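Local coordinates for Fe-regulated protein B (Neisseria meningitidis, PDB 4AIP), which is an iron-regulated, TonB-dependent transporter of the outer membrane that takes up iron and probably handles iron-siderophore complexes, at residues S94-G99 / F106-G111. Numbering follows the deposited sequence.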
loop_
_atom_site.group_PDB
_atom_site.type_symbol
_atom_site.label_atom_id
_atom_site.label_comp_id
_atom_site.label_asym_id
_atom_site.label_seq_id
_atom_site.Cartn_x
_atom_site.Cartn_y
_atom_site.Cartn_z
ATOM N N SER B 94 33.564 2.439 -19.666
ATOM C CA SER B 94 33.017 3.580 -20.436
ATOM C C SER B 94 31.688 4.069 -19.846
ATOM O O SER B 94 31.139 5.101 -20.283
ATOM C CB SER B 94 32.795 3.190 -21.912
ATOM O OG SER B 94 31.979 2.014 -22.002
ATOM N N ILE B 95 31.139 3.322 -18.894
ATOM C CA ILE B 95 29.869 3.729 -18.248
ATOM C C ILE B 95 30.082 4.289 -16.882
ATOM O O ILE B 95 30.777 3.683 -16.090
ATOM C CB ILE B 95 28.894 2.551 -18.127
ATOM C CG1 ILE B 95 28.938 1.734 -19.412
ATOM C CG2 ILE B 95 27.457 3.072 -17.819
ATOM C CD1 ILE B 95 27.647 0.956 -19.748
ATOM N N ASP B 96 29.430 5.413 -16.568
ATOM C CA ASP B 96 29.717 6.061 -15.250
ATOM C C ASP B 96 28.441 6.645 -14.746
ATOM O O ASP B 96 27.682 7.230 -15.510
ATOM C CB ASP B 96 30.825 7.152 -15.387
ATOM C CG ASP B 96 31.343 7.671 -14.042
ATOM O OD1 ASP B 96 32.056 6.911 -13.355
ATOM O OD2 ASP B 96 31.075 8.858 -13.711
ATOM N N PHE B 97 28.183 6.454 -13.452
ATOM C CA PHE B 97 26.928 6.896 -12.850
ATOM C C PHE B 97 27.206 7.922 -11.780
ATOM O O PHE B 97 28.046 7.705 -10.954
ATOM C CB PHE B 97 26.278 5.744 -12.154
ATOM C CG PHE B 97 25.787 4.688 -13.055
ATOM C CD1 PHE B 97 26.678 3.719 -13.553
ATOM C CD2 PHE B 97 24.408 4.609 -13.367
ATOM C CE1 PHE B 97 26.209 2.684 -14.375
ATOM C CE2 PHE B 97 23.916 3.590 -14.171
ATOM C CZ PHE B 97 24.816 2.623 -14.696
ATOM N N GLY B 98 26.481 9.028 -11.756
ATOM C CA GLY B 98 26.642 9.911 -10.617
ATOM C C GLY B 98 26.236 9.284 -9.284
ATOM O O GLY B 98 25.691 8.186 -9.205
ATOM N N GLY B 99 26.468 10.024 -8.224
ATOM C CA GLY B 99 26.062 9.604 -6.915
ATOM C C GLY B 99 24.601 9.869 -6.539
ATOM O O GLY B 99 23.896 10.698 -7.203
ATOM N N PHE B 106 22.991 10.512 -12.629
ATOM C CA PHE B 106 23.193 10.716 -14.063
ATOM C C PHE B 106 24.017 9.553 -14.648
ATOM O O PHE B 106 24.877 8.978 -13.936
ATOM C CB PHE B 106 23.939 12.007 -14.277
ATOM C CG PHE B 106 23.223 13.184 -13.749
ATOM C CD1 PHE B 106 22.273 13.809 -14.540
ATOM C CD2 PHE B 106 23.505 13.683 -12.463
ATOM C CE1 PHE B 106 21.557 14.909 -14.068
ATOM C CE2 PHE B 106 22.828 14.798 -11.992
ATOM C CZ PHE B 106 21.819 15.402 -12.795
ATOM N N LEU B 107 23.782 9.207 -15.896
ATOM C CA LEU B 107 24.612 8.217 -16.517
ATOM C C LEU B 107 25.388 8.891 -17.685
ATOM O O LEU B 107 24.899 9.847 -18.348
ATOM C CB LEU B 107 23.725 7.075 -17.021
ATOM C CG LEU B 107 24.440 5.934 -17.776
ATOM C CD1 LEU B 107 23.730 4.611 -17.607
ATOM C CD2 LEU B 107 24.737 6.207 -19.323
ATOM N N THR B 108 26.611 8.433 -17.902
ATOM C CA THR B 108 27.403 8.862 -19.054
ATOM C C THR B 108 27.956 7.625 -19.688
ATOM O O THR B 108 28.283 6.665 -18.991
ATOM C CB THR B 108 28.555 9.795 -18.708
ATOM O OG1 THR B 108 29.411 9.105 -17.805
ATOM C CG2 THR B 108 28.023 11.017 -18.059
ATOM N N LEU B 109 28.024 7.671 -21.022
ATOM C CA LEU B 109 28.680 6.660 -21.842
ATOM C C LEU B 109 29.692 7.427 -22.739
ATOM O O LEU B 109 29.346 8.427 -23.436
ATOM C CB LEU B 109 27.651 5.894 -22.665
ATOM C CG LEU B 109 28.210 4.749 -23.525
ATOM C CD1 LEU B 109 28.939 3.707 -22.718
ATOM C CD2 LEU B 109 27.076 4.044 -24.310
ATOM N N ARG B 110 30.954 6.983 -22.677
ATOM C CA ARG B 110 32.134 7.666 -23.294
ATOM C C ARG B 110 31.970 9.110 -22.980
ATOM O O ARG B 110 32.022 9.947 -23.887
ATOM C CB ARG B 110 32.152 7.474 -24.809
ATOM C CG ARG B 110 32.236 6.062 -25.295
ATOM C CD ARG B 110 32.290 5.993 -26.810
ATOM N NE ARG B 110 32.753 4.667 -27.280
ATOM C CZ ARG B 110 32.561 4.205 -28.516
ATOM N NH1 ARG B 110 31.935 4.968 -29.447
ATOM N NH2 ARG B 110 32.993 2.996 -28.826
ATOM N N GLY B 111 31.615 9.426 -21.747
ATOM C CA GLY B 111 31.555 10.845 -21.345
ATOM C C GLY B 111 30.292 11.618 -21.742
ATOM O O GLY B 111 30.106 12.804 -21.344
HETATM O O HOH W 1 31.106 7.686 -19.356
#
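D96 and T108 form the central hydrogen-bonded pair of an antiparallel beta hairpin, strands 95-97 and 107-109, in the plug domain that fills the barrel of this TonB-dependent transporter. D96 N donates to T108 O, and T108 N returns a bond to D96 O at 2.9 Å. Beyond this pair the ladder continues through G98 N to F106 O (2.7 Å) at one end and R110 N to S94 O at the other. The non-hydrogen-bonded pairs I95-L109 and F97-L107 put their side chains on the opposite face from D96 and T108.

L107 takes part in two of the three apolar side-chain pairs between the strands. With CG anti to the backbone N (chi1 178°), its side chain runs alongside that of F97. CB leads to CG, which lies 4.2 Å from I95 CG2 and just as far from D96 O. CD1 meets the F97 ring obliquely at CE2 (3.6 Å) and, in a direction roughly at right angles to this, approaches I95 CG2 more loosely. Next along, L109 CD1 reaches I95 CG1 at 3.8 Å and also touches S94 OG, a hydroxyl hydrogen-bonded to K151. V149 of strand 144-151 packs on both I95 and L109, while M85 and R86 of helix 85-88 meet F97, so this face is buried within the plug.

The D96-T108 face meets S720, in the connection between strands 702-709 and 733-741, which hydrogen-bonds both D96 OD2 and T108 OG1. R110 reaches the barrel wall itself, in a salt bridge with E538 of strand 532-544. Where the second strand ends, a water donates to S94 O at 2.7 Å, hydrogen-bonds T108 OG1 and accepts from G111 N at 3.0 Å.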